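Side-chain contacts in ribonucleoside-diphosphate reductase (Pseudomonas aeruginosa, PDB 5IM3), which binds dATP and probably catalyses the reduction of ribonucleoside diphosphates to deoxyribonucleotides, the precursors for DNA synthesis: residues P488-F491 with M492-V495; V509-L512 with H513-G517; E525-E528 with A529-S532; G715-W718 with S719-I722. All blocks are in the same frame, centred on the assembly; numbering follows the deposited sequence.

Contact 1: P488-F491 with M492-V495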
ATOM      1  N   PRO A 488      -0.674  28.043  23.585  1.00 47.24           N
ATOM      2  CA  PRO A 488       0.228  28.738  24.511  1.00 47.60           C
ATOM      3  C   PRO A 488       1.682  28.385  24.241  1.00 48.84           C
ATOM      4  O   PRO A 488       2.003  27.296  23.762  1.00 47.22           O
ATOM      5  CB  PRO A 488      -0.214  28.235  25.893  1.00 48.96           C
ATOM      6  CG  PRO A 488      -1.510  27.506  25.673  1.00 47.93           C
ATOM      7  CD  PRO A 488      -1.475  27.015  24.271  1.00 47.48           C
ATOM      8  N   ASP A 489       2.568  29.330  24.569  1.00 49.95           N
ATOM      9  CA  ASP A 489       4.001  29.090  24.414  1.00 52.78           C
ATOM     10  C   ASP A 489       4.432  27.831  25.153  1.00 52.10           C
ATOM     11  O   ASP A 489       5.303  27.092  24.679  1.00 51.24           O
ATOM     12  CB  ASP A 489       4.794  30.295  24.926  1.00 55.67           C
ATOM     13  CG  ASP A 489       4.893  31.412  23.903  1.00 56.10           C
ATOM     14  OD1 ASP A 489       4.207  31.337  22.862  1.00 55.19           O
ATOM     15  OD2 ASP A 489       5.656  32.370  24.145  1.00 56.95           O
ATOM     16  N   LEU A 490       3.832  27.569  26.316  1.00 51.34           N
ATOM     17  CA  LEU A 490       4.266  26.446  27.138  1.00 51.41           C
ATOM     18  C   LEU A 490       4.105  25.127  26.396  1.00 49.75           C
ATOM     19  O   LEU A 490       4.938  24.225  26.537  1.00 51.85           O
ATOM     20  CB  LEU A 490       3.483  26.424  28.450  1.00 51.52           C
ATOM     21  CG  LEU A 490       3.924  25.393  29.488  1.00 52.13           C
ATOM     22  CD1 LEU A 490       5.344  25.661  29.947  1.00 53.33           C
ATOM     23  CD2 LEU A 490       2.974  25.408  30.670  1.00 53.22           C
ATOM     24  N   PHE A 491       3.044  24.992  25.599  1.00 49.60           N
ATOM     25  CA  PHE A 491       2.862  23.763  24.835  1.00 50.43           C
ATOM     26  C   PHE A 491       4.017  23.555  23.864  1.00 51.15           C
ATOM     27  O   PHE A 491       4.591  22.464  23.789  1.00 52.37           O
ATOM     28  CB  PHE A 491       1.532  23.785  24.084  1.00 47.66           C
ATOM     29  CG  PHE A 491       1.360  22.628  23.137  1.00 47.08           C
ATOM     30  CD1 PHE A 491       1.033  21.367  23.611  1.00 47.14           C
ATOM     31  CD2 PHE A 491       1.540  22.797  21.775  1.00 47.32           C
ATOM     32  CE1 PHE A 491       0.883  20.299  22.742  1.00 46.32           C
ATOM     33  CE2 PHE A 491       1.393  21.730  20.902  1.00 47.11           C
ATOM     34  CZ  PHE A 491       1.061  20.482  21.388  1.00 45.23           C
ATOM     35  N   MET A 492       4.372  24.598  23.109  1.00 52.60           N
ATOM     36  CA  MET A 492       5.508  24.497  22.201  1.00 56.27           C
ATOM     37  C   MET A 492       6.794  24.201  22.963  1.00 59.20           C
ATOM     38  O   MET A 492       7.644  23.441  22.487  1.00 60.82           O
ATOM     39  CB  MET A 492       5.652  25.785  21.393  1.00 56.22           C
ATOM     40  CG  MET A 492       4.436  26.137  20.544  1.00 55.15           C
ATOM     41  SD  MET A 492       4.006  24.876  19.332  1.00 54.24           S
ATOM     42  CE  MET A 492       5.519  24.788  18.367  1.00 57.67           C
ATOM     43  N   LYS A 493       6.959  24.799  24.147  1.00 60.15           N
ATOM     44  CA  LYS A 493       8.110  24.470  24.982  1.00 62.20           C
ATOM     45  C   LYS A 493       8.154  22.979  25.292  1.00 60.79           C
ATOM     46  O   LYS A 493       9.224  22.360  25.257  1.00 62.06           O
ATOM     47  CB  LYS A 493       8.073  25.280  26.279  1.00 63.54           C
ATOM     48  CG  LYS A 493       8.381  26.760  26.120  1.00 63.69           C
ATOM     49  CD  LYS A 493       8.422  27.446  27.479  1.00 66.06           C
ATOM     50  CE  LYS A 493       8.793  28.918  27.371  1.00 67.21           C
ATOM     51  NZ  LYS A 493       8.852  29.575  28.708  1.00 67.11           N
ATOM     52  N   ARG A 494       6.998  22.385  25.600  1.00 59.01           N
ATOM     53  CA  ARG A 494       6.956  20.958  25.900  1.00 59.83           C
ATOM     54  C   ARG A 494       7.226  20.118  24.657  1.00 59.17           C
ATOM     55  O   ARG A 494       7.778  19.018  24.762  1.00 58.60           O
ATOM     56  CB  ARG A 494       5.603  20.593  26.514  1.00 59.24           C
ATOM     57  CG  ARG A 494       5.312  21.286  27.843  1.00 58.37           C
ATOM     58  CD  ARG A 494       6.120  20.688  28.989  1.00 60.02           C
ATOM     59  NE  ARG A 494       5.915  21.410  30.245  1.00 59.97           N
ATOM     60  CZ  ARG A 494       4.901  21.201  31.080  1.00 58.56           C
ATOM     61  NH1 ARG A 494       3.978  20.287  30.803  1.00 58.16           N
ATOM     62  NH2 ARG A 494       4.806  21.909  32.196  1.00 58.19           N
ATOM     63  N   VAL A 495       6.854  20.616  23.477  1.00 59.64           N
ATOM     64  CA  VAL A 495       7.201  19.926  22.238  1.00 59.21           C
ATOM     65  C   VAL A 495       8.711  19.953  22.028  1.00 60.02           C
ATOM     66  O   VAL A 495       9.344  18.916  21.796  1.00 59.78           O
ATOM     67  CB  VAL A 495       6.455  20.557  21.047  1.00 58.44           C
ATOM     68  CG1 VAL A 495       6.943  19.964  19.726  1.00 58.12           C
ATOM     69  CG2 VAL A 495       4.948  20.364  21.194  1.00 54.86           C
TER
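V495 sits over one face of the F491 ring, one turn further along the helix. Its CG2 methyl lies 4.1 Å from the centroid of the F491 ring, 22° off the ring normal and displaced toward the rim at CE2: a CH-pi contact. CG of F491 is anti to its backbone N (chi1 173°), which lays the ring along the helix in reach of that methyl. M492 approaches the same ring obliquely, with its SD 4.0 Å from F491 CD2, in a Met-aromatic contact that the bend of its chain at chi2 (-59°) helps to place. Round the helix, L490 CD2 rests over one face of the R494 guanidinium, 4.2 Å from R494 NH2.

Beneath these contacts run the i to i+4 backbone bonds, from K493 N to D489 O, R494 N to L490 O and V495 N to F491 O, each 2.9 Å. P488 is the N-cap of this helix, 489-496, which follows barrel strand 482-487. F491 also meets W501 edge-to-face. The charged ends all find outside partners: D489 pairs with R735, K493 with E521, and R494 with E528 while also donating to S500 O. The helix is thus apolar on the side of F491, M492 and V495, whereas its charges are matched by neighbouring elements; L490, lying on the guanidinium, probably keeps water from one face of R494, whose ion-pair partner E528 comes from helix 517-532.

Contact 2: V509-L512 with H513-G517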
ATOM      1  N   VAL A 509     -10.395  25.113  35.793  1.00 47.78           N
ATOM      2  CA  VAL A 509      -9.260  26.028  35.739  1.00 46.01           C
ATOM      3  C   VAL A 509      -9.714  27.316  35.058  1.00 46.05           C
ATOM      4  O   VAL A 509      -9.142  27.712  34.033  1.00 43.66           O
ATOM      5  CB  VAL A 509      -8.070  25.383  35.010  1.00 48.06           C
ATOM      6  CG1 VAL A 509      -7.511  24.222  35.837  1.00 47.71           C
ATOM      7  CG2 VAL A 509      -8.477  24.890  33.618  1.00 45.96           C
ATOM      8  N   PRO A 510     -10.718  28.013  35.598  1.00 46.77           N
ATOM      9  CA  PRO A 510     -11.330  29.126  34.851  1.00 48.10           C
ATOM     10  C   PRO A 510     -10.418  30.322  34.648  1.00 50.34           C
ATOM     11  O   PRO A 510     -10.759  31.197  33.842  1.00 49.63           O
ATOM     12  CB  PRO A 510     -12.545  29.500  35.714  1.00 48.69           C
ATOM     13  CG  PRO A 510     -12.208  29.015  37.091  1.00 47.99           C
ATOM     14  CD  PRO A 510     -11.378  27.782  36.898  1.00 48.77           C
ATOM     15  N   ASP A 511      -9.277  30.389  35.329  1.00 54.23           N
ATOM     16  CA  ASP A 511      -8.393  31.542  35.232  1.00 54.57           C
ATOM     17  C   ASP A 511      -7.315  31.392  34.164  1.00 53.00           C
ATOM     18  O   ASP A 511      -6.684  32.391  33.808  1.00 53.98           O
ATOM     19  CB  ASP A 511      -7.739  31.820  36.594  1.00 55.66           C
ATOM     20  CG  ASP A 511      -7.096  30.583  37.202  1.00 56.93           C
ATOM     21  OD1 ASP A 511      -7.671  29.482  37.069  1.00 54.79           O
ATOM     22  OD2 ASP A 511      -6.015  30.713  37.815  1.00 58.73           O
ATOM     23  N   LEU A 512      -7.109  30.187  33.624  1.00 48.05           N
ATOM     24  CA  LEU A 512      -6.004  29.962  32.691  1.00 46.93           C
ATOM     25  C   LEU A 512      -6.201  30.722  31.387  1.00 46.81           C
ATOM     26  O   LEU A 512      -5.261  31.337  30.868  1.00 47.94           O
ATOM     27  CB  LEU A 512      -5.852  28.467  32.398  1.00 47.14           C
ATOM     28  CG  LEU A 512      -5.147  27.578  33.425  1.00 49.55           C
ATOM     29  CD1 LEU A 512      -4.967  26.180  32.848  1.00 47.88           C
ATOM     30  CD2 LEU A 512      -3.800  28.150  33.850  1.00 49.22           C
ATOM     31  N   HIS A 513      -7.406  30.664  30.822  1.00 47.33           N
ATOM     32  CA  HIS A 513      -7.636  31.245  29.504  1.00 48.98           C
ATOM     33  C   HIS A 513      -7.268  32.726  29.470  1.00 50.94           C
ATOM     34  O   HIS A 513      -6.735  33.215  28.467  1.00 51.07           O
ATOM     35  CB  HIS A 513      -9.094  31.037  29.100  1.00 48.39           C
ATOM     36  CG  HIS A 513      -9.421  31.540  27.729  1.00 47.28           C
ATOM     37  ND1 HIS A 513      -8.667  31.226  26.618  1.00 46.83           N
ATOM     38  CD2 HIS A 513     -10.425  32.334  27.290  1.00 46.12           C
ATOM     39  CE1 HIS A 513      -9.195  31.803  25.554  1.00 47.11           C
ATOM     40  NE2 HIS A 513     -10.262  32.482  25.935  1.00 46.09           N
ATOM     41  N   ASP A 514      -7.539  33.457  30.555  1.00 49.12           N
ATOM     42  CA  ASP A 514      -7.227  34.882  30.596  1.00 50.75           C
ATOM     43  C   ASP A 514      -5.774  35.167  30.951  1.00 50.68           C
ATOM     44  O   ASP A 514      -5.297  36.277  30.692  1.00 53.13           O
ATOM     45  CB  ASP A 514      -8.137  35.600  31.599  1.00 51.08           C
ATOM     46  CG  ASP A 514      -9.537  35.820  31.065  1.00 50.71           C
ATOM     47  OD1 ASP A 514      -9.734  35.736  29.837  1.00 52.19           O
ATOM     48  OD2 ASP A 514     -10.444  36.092  31.876  1.00 56.28           O
ATOM     49  N   LEU A 515      -5.066  34.214  31.546  1.00 46.32           N
ATOM     50  CA  LEU A 515      -3.655  34.407  31.835  1.00 47.27           C
ATOM     51  C   LEU A 515      -2.812  34.149  30.586  1.00 46.65           C
ATOM     52  O   LEU A 515      -3.244  33.494  29.634  1.00 45.74           O
ATOM     53  CB  LEU A 515      -3.206  33.488  32.972  1.00 47.40           C
ATOM     54  CG  LEU A 515      -3.832  33.717  34.352  1.00 49.77           C
ATOM     55  CD1 LEU A 515      -3.392  32.621  35.315  1.00 47.95           C
ATOM     56  CD2 LEU A 515      -3.479  35.086  34.907  1.00 48.13           C
ATOM     57  N   TYR A 516      -1.591  34.681  30.599  1.00 47.45           N
ATOM     58  CA  TYR A 516      -0.658  34.487  29.495  1.00 48.33           C
ATOM     59  C   TYR A 516       0.753  34.748  30.000  1.00 51.11           C
ATOM     60  O   TYR A 516       0.954  35.309  31.081  1.00 51.02           O
ATOM     61  CB  TYR A 516      -0.996  35.397  28.307  1.00 48.16           C
ATOM     62  CG  TYR A 516      -1.048  36.873  28.647  1.00 48.63           C
ATOM     63  CD1 TYR A 516       0.102  37.655  28.616  1.00 50.12           C
ATOM     64  CD2 TYR A 516      -2.247  37.485  28.990  1.00 47.87           C
ATOM     65  CE1 TYR A 516       0.058  39.004  28.921  1.00 51.65           C
ATOM     66  CE2 TYR A 516      -2.302  38.832  29.297  1.00 48.89           C
ATOM     67  CZ  TYR A 516      -1.147  39.588  29.261  1.00 51.92           C
ATOM     68  OH  TYR A 516      -1.195  40.929  29.564  1.00 53.29           O
ATOM     69  N   GLY A 517       1.734  34.329  29.199  1.00 55.44           N
ATOM     70  CA  GLY A 517       3.127  34.544  29.544  1.00 56.88           C
ATOM     71  C   GLY A 517       3.544  33.748  30.770  1.00 58.27           C
ATOM     72  O   GLY A 517       3.072  32.636  31.017  1.00 58.34           O
TER
HETATM   73  O   HOH W   1      -9.485  28.997  31.623  1.00 36.98           O
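The backbone N of L515 is shared by two carbonyls, D511 O at 3.3 Å and L512 O at 3.0 Å. Both bonds are weak and bent, with N-H...O angles of 137° and 128°, so the N-H is split between them. The chain here winds through a type I beta turn, V509 to L512, and one further irregular helical turn, in the connection from strand 500-504 to helix 517-532 of the barrel domain. A water bridges the start of the winding, giving a hydrogen bond to V509 O and taking one from H513 N, each 2.8 Å.

L515 folds back on D511: its CG comes to 3.2 Å from D511 O, and its CD1 lies 4.1 Å from D511 OD2, the two side chains meeting at a slant. The D511 carboxylate is held from helix 517-532, by a salt bridge to R523 and a hydrogen bond with Y527 OH.

The ring of H513 is buried: D405 and E455, the last residues of two neighbouring barrel strands, bond its NE2 and ND1, an acidic setting that would probably favour a protonated imidazole. The side chain of H513 lies about 9 Å from that of D380, which binds dATP. One residue further on, where the chain comes back under the start of the turn, D514 CB stands 4.2 Å from D511 O.

Contact 3: E525-E528 with A529-S532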
ATOM      1  N   GLU A 525       1.431  25.103  35.661  1.00 53.35           N
ATOM      2  CA  GLU A 525       2.214  24.084  36.349  1.00 57.32           C
ATOM      3  C   GLU A 525       1.654  23.800  37.739  1.00 54.80           C
ATOM      4  O   GLU A 525       1.764  22.671  38.230  1.00 51.78           O
ATOM      5  CB  GLU A 525       3.680  24.515  36.423  1.00 61.95           C
ATOM      6  CG  GLU A 525       4.396  24.467  35.075  1.00 66.91           C
ATOM      7  CD  GLU A 525       5.833  24.953  35.144  1.00 70.25           C
ATOM      8  OE1 GLU A 525       6.243  25.467  36.205  1.00 72.30           O
ATOM      9  OE2 GLU A 525       6.554  24.816  34.132  1.00 71.75           O
ATOM     10  N   TYR A 526       1.040  24.800  38.375  1.00 53.96           N
ATOM     11  CA  TYR A 526       0.363  24.573  39.648  1.00 53.71           C
ATOM     12  C   TYR A 526      -0.797  23.600  39.479  1.00 51.60           C
ATOM     13  O   TYR A 526      -0.937  22.640  40.244  1.00 48.71           O
ATOM     14  CB  TYR A 526      -0.118  25.907  40.223  1.00 54.08           C
ATOM     15  CG  TYR A 526      -1.116  25.794  41.355  1.00 54.56           C
ATOM     16  CD1 TYR A 526      -0.694  25.671  42.673  1.00 56.45           C
ATOM     17  CD2 TYR A 526      -2.481  25.827  41.106  1.00 53.91           C
ATOM     18  CE1 TYR A 526      -1.605  25.573  43.711  1.00 57.01           C
ATOM     19  CE2 TYR A 526      -3.400  25.731  42.136  1.00 54.63           C
ATOM     20  CZ  TYR A 526      -2.956  25.607  43.435  1.00 56.14           C
ATOM     21  OH  TYR A 526      -3.871  25.513  44.461  1.00 57.28           O
ATOM     22  N   TYR A 527      -1.640  23.828  38.469  1.00 52.88           N
ATOM     23  CA  TYR A 527      -2.730  22.898  38.197  1.00 53.21           C
ATOM     24  C   TYR A 527      -2.203  21.536  37.773  1.00 55.11           C
ATOM     25  O   TYR A 527      -2.800  20.507  38.110  1.00 54.48           O
ATOM     26  CB  TYR A 527      -3.653  23.472  37.117  1.00 51.22           C
ATOM     27  CG  TYR A 527      -4.552  24.589  37.602  1.00 52.27           C
ATOM     28  CD1 TYR A 527      -5.254  24.477  38.797  1.00 51.31           C
ATOM     29  CD2 TYR A 527      -4.697  25.761  36.868  1.00 51.03           C
ATOM     30  CE1 TYR A 527      -6.071  25.491  39.244  1.00 50.34           C
ATOM     31  CE2 TYR A 527      -5.515  26.783  37.309  1.00 50.29           C
ATOM     32  CZ  TYR A 527      -6.200  26.641  38.497  1.00 50.88           C
ATOM     33  OH  TYR A 527      -7.014  27.655  38.940  1.00 50.72           O
ATOM     34  N   GLU A 528      -1.089  21.510  37.039  1.00 56.29           N
ATOM     35  CA  GLU A 528      -0.502  20.245  36.614  1.00 57.69           C
ATOM     36  C   GLU A 528      -0.081  19.412  37.819  1.00 56.13           C
ATOM     37  O   GLU A 528      -0.365  18.211  37.890  1.00 53.70           O
ATOM     38  CB  GLU A 528       0.694  20.512  35.695  1.00 61.76           C
ATOM     39  CG  GLU A 528       0.701  19.699  34.410  1.00 63.21           C
ATOM     40  CD  GLU A 528       1.949  19.942  33.574  1.00 65.77           C
ATOM     41  OE1 GLU A 528       2.725  20.862  33.909  1.00 65.93           O
ATOM     42  OE2 GLU A 528       2.153  19.207  32.582  1.00 66.13           O
ATOM     43  N   ALA A 529       0.599  20.040  38.783  1.00 53.21           N
ATOM     44  CA  ALA A 529       1.014  19.331  39.989  1.00 54.07           C
ATOM     45  C   ALA A 529      -0.193  18.866  40.793  1.00 56.67           C
ATOM     46  O   ALA A 529      -0.164  17.798  41.417  1.00 56.14           O
ATOM     47  CB  ALA A 529       1.907  20.234  40.839  1.00 54.73           C
ATOM     48  N   LEU A 530      -1.264  19.658  40.790  1.00 65.17           N
ATOM     49  CA  LEU A 530      -2.476  19.287  41.510  1.00 66.57           C
ATOM     50  C   LEU A 530      -3.065  17.996  40.958  1.00 66.62           C
ATOM     51  O   LEU A 530      -3.428  17.088  41.714  1.00 66.78           O
ATOM     52  CB  LEU A 530      -3.494  20.424  41.418  1.00 67.04           C
ATOM     53  CG  LEU A 530      -4.127  20.934  42.708  1.00 70.44           C
ATOM     54  CD1 LEU A 530      -3.083  21.457  43.683  1.00 72.40           C
ATOM     55  CD2 LEU A 530      -5.118  22.027  42.356  1.00 69.74           C
ATOM     56  N   ALA A 531      -3.171  17.898  39.629  1.00 62.03           N
ATOM     57  CA  ALA A 531      -3.750  16.709  39.016  1.00 61.94           C
ATOM     58  C   ALA A 531      -2.896  15.473  39.268  1.00 64.63           C
ATOM     59  O   ALA A 531      -3.434  14.373  39.430  1.00 63.49           O
ATOM     60  CB  ALA A 531      -3.927  16.926  37.514  1.00 60.55           C
ATOM     61  N   SER A 532      -1.570  15.630  39.303  1.00 68.67           N
ATOM     62  CA  SER A 532      -0.694  14.493  39.561  1.00 72.60           C
ATOM     63  C   SER A 532      -0.831  13.974  40.987  1.00 74.93           C
ATOM     64  O   SER A 532      -0.460  12.826  41.250  1.00 77.22           O
ATOM     65  CB  SER A 532       0.761  14.876  39.281  1.00 72.94           C
ATOM     66  OG  SER A 532       1.261  15.759  40.270  1.00 74.21           O
TER
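Helix 517-532 of the barrel domain, packed on strand 500-504, carries toward its C-terminal part a small apolar cluster in which L530 meets Y526 and Y527. Its two methyls divide the work. CD1 lies over one face of the Y526 ring, 4.2 Å from Y526 CZ, while CD2 approaches Y526 CE2 at 4.1 Å and also reaches the edge of the Y527 ring, near its plane, 4.3 Å from Y527 CD1. A chi1 of 166° swings the Y526 ring away from its own amide nitrogen and toward the following turn, where L530 slants across it. The tyrosines also touch each other: Y526 CD2 stands 3.8 Å above the plane of the Y527 ring, toward its rim.

Y526 is on the exposed flank, whereas Y527 and A531 turn inward onto F504 of strand 500-504. Four successive i to i+4 backbone bonds, beginning with A529 N to E525 O, hold L530 one turn on from Y526; the longest, S532 N to E528 O, is 3.2 Å. S532 then adds a bond of its own: at chi1 72° its OG lies between its backbone N and carbonyl carbon, and it donates to A529 O at 2.7 Å.

Contact 4: G715-W718 with S719-I722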
ATOM      1  N   GLY A 715      -2.515  53.888  30.018  1.00 51.48           N
ATOM      2  CA  GLY A 715      -2.154  52.559  30.459  1.00 50.93           C
ATOM      3  C   GLY A 715      -1.710  51.635  29.345  1.00 49.91           C
ATOM      4  O   GLY A 715      -1.060  50.617  29.621  1.00 49.17           O
ATOM      5  N   SER A 716      -2.045  51.956  28.098  1.00 56.54           N
ATOM      6  CA  SER A 716      -1.642  51.133  26.968  1.00 56.58           C
ATOM      7  C   SER A 716      -0.122  51.104  26.841  1.00 57.32           C
ATOM      8  O   SER A 716       0.595  51.920  27.428  1.00 60.99           O
ATOM      9  CB  SER A 716      -2.255  51.671  25.676  1.00 56.21           C
ATOM     10  OG  SER A 716      -1.841  53.009  25.442  1.00 58.60           O
ATOM     11  N   LEU A 717       0.373  50.143  26.057  1.00 56.54           N
ATOM     12  CA  LEU A 717       1.800  50.117  25.752  1.00 59.72           C
ATOM     13  C   LEU A 717       2.247  51.438  25.145  1.00 60.64           C
ATOM     14  O   LEU A 717       3.357  51.910  25.413  1.00 62.42           O
ATOM     15  CB  LEU A 717       2.127  48.961  24.805  1.00 58.32           C
ATOM     16  CG  LEU A 717       1.990  47.538  25.355  1.00 58.18           C
ATOM     17  CD1 LEU A 717       2.409  46.535  24.291  1.00 57.42           C
ATOM     18  CD2 LEU A 717       2.815  47.340  26.615  1.00 58.51           C
ATOM     19  N   TRP A 718       1.387  52.059  24.335  1.00 59.84           N
ATOM     20  CA  TRP A 718       1.728  53.354  23.758  1.00 61.21           C
ATOM     21  C   TRP A 718       2.006  54.379  24.851  1.00 62.85           C
ATOM     22  O   TRP A 718       2.919  55.202  24.721  1.00 64.94           O
ATOM     23  CB  TRP A 718       0.600  53.841  22.851  1.00 59.35           C
ATOM     24  CG  TRP A 718       0.113  52.837  21.851  1.00 57.69           C
ATOM     25  CD1 TRP A 718      -1.087  52.188  21.867  1.00 56.20           C
ATOM     26  CD2 TRP A 718       0.799  52.382  20.675  1.00 57.78           C
ATOM     27  NE1 TRP A 718      -1.193  51.363  20.775  1.00 54.08           N
ATOM     28  CE2 TRP A 718      -0.047  51.458  20.030  1.00 55.01           C
ATOM     29  CE3 TRP A 718       2.046  52.665  20.106  1.00 59.06           C
ATOM     30  CZ2 TRP A 718       0.313  50.812  18.848  1.00 55.42           C
ATOM     31  CZ3 TRP A 718       2.401  52.021  18.931  1.00 57.61           C
ATOM     32  CH2 TRP A 718       1.538  51.106  18.315  1.00 55.17           C
ATOM     33  N   SER A 719       1.222  54.347  25.932  1.00 59.95           N
ATOM     34  CA  SER A 719       1.462  55.252  27.054  1.00 61.75           C
ATOM     35  C   SER A 719       2.812  54.988  27.700  1.00 61.75           C
ATOM     36  O   SER A 719       3.445  55.914  28.217  1.00 63.29           O
ATOM     37  CB  SER A 719       0.356  55.104  28.103  1.00 64.19           C
ATOM     38  OG  SER A 719      -0.924  55.362  27.555  1.00 66.06           O
ATOM     39  N   GLN A 720       3.260  53.738  27.690  1.00 67.23           N
ATOM     40  CA  GLN A 720       4.515  53.350  28.313  1.00 69.26           C
ATOM     41  C   GLN A 720       5.707  53.495  27.381  1.00 68.19           C
ATOM     42  O   GLN A 720       6.821  53.128  27.763  1.00 69.94           O
ATOM     43  CB  GLN A 720       4.429  51.902  28.800  1.00 67.59           C
ATOM     44  CG  GLN A 720       3.223  51.606  29.667  1.00 68.09           C
ATOM     45  CD  GLN A 720       3.089  50.129  29.965  1.00 67.42           C
ATOM     46  OE1 GLN A 720       4.084  49.433  30.169  1.00 67.86           O
ATOM     47  NE2 GLN A 720       1.857  49.635  29.974  1.00 65.69           N
ATOM     48  N   GLY A 721       5.501  54.010  26.173  1.00 65.86           N
ATOM     49  CA  GLY A 721       6.587  54.115  25.220  1.00 67.07           C
ATOM     50  C   GLY A 721       7.096  52.780  24.728  1.00 64.95           C
ATOM     51  O   GLY A 721       8.265  52.673  24.346  1.00 65.72           O
ATOM     52  N   ILE A 722       6.251  51.754  24.732  1.00 64.81           N
ATOM     53  CA  ILE A 722       6.619  50.423  24.265  1.00 64.62           C
ATOM     54  C   ILE A 722       5.973  50.247  22.897  1.00 63.60           C
ATOM     55  O   ILE A 722       4.781  49.946  22.790  1.00 60.55           O
ATOM     56  CB  ILE A 722       6.185  49.333  25.246  1.00 64.81           C
ATOM     57  CG1 ILE A 722       6.823  49.578  26.616  1.00 66.92           C
ATOM     58  CG2 ILE A 722       6.576  47.956  24.714  1.00 63.69           C
ATOM     59  CD1 ILE A 722       6.346  48.629  27.699  1.00 65.94           C
TER
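L717 and I722 close a Schellman motif at the end of a single helical turn, in the loop between helices 679-707 and 724-735. The six-residue bond, I722 N to L717 O, is short and straight (3.0 Å, 167°), though the donor stands above the carbonyl plane. Inside it, G721 N bonds W718 O at 3.2 Å. G721 turns the chain with a positive phi of 67°, which brings I722 back beside L717. Their side chains then cross, L717 CD2 against I722 CD1 at 3.9 Å, the apolar contact that accompanies this motif. Both lean on S727 of helix 724-735, and this clasp is the compact part of the turn. W718 heads a different way and is buried among P574, Y710 and I761, its indole NE1 bonded to S764 O.

The polar side is looser. Q720 is exposed, yet its extended chain reaches back so that NE2 donates to G715 O at 3.1 Å. The acceptor lies in the Q720 amide plane, but the donor sits 39° out of the G715 carbonyl plane. S719 N makes a weak bond to S716 OG, 3.4 Å long, while Q720 N is held by S716 O at 3.2 Å and weakly by L717 O. The hydroxyls of S716 and S719 both bond F713 O.

L717 O thus takes one straight bond, from I722 N, and one weak one, from Q720 N. The turn is fastened by backbone hydrogen bonds: those closing it satisfy the amides of G721 and I722 at its end, where the apolar clasp probably shields them from water.

In the fold
Contacts 1, 2 and 3 follow one another along the chain and form one neighbourhood of the barrel domain. Contact 1 is the most buried: aromatic and sulfur packing inside, charges paired with neighbouring elements. Contact 3, on helix 517-532, is partly exposed and depends on tyrosines and a leucine; R494-E528 joins it to contact 1. Contact 2, a partly buried loop, bonds weakly within itself and is held from outside, with V509 and L512 packing on Y527 of contact 3. Contact 4 touches none of them, its nearest atoms being about 8 Å from contact 2. It too is a loop, but unlike contact 2 it fastens its turn with several internal bonds, two of them weak.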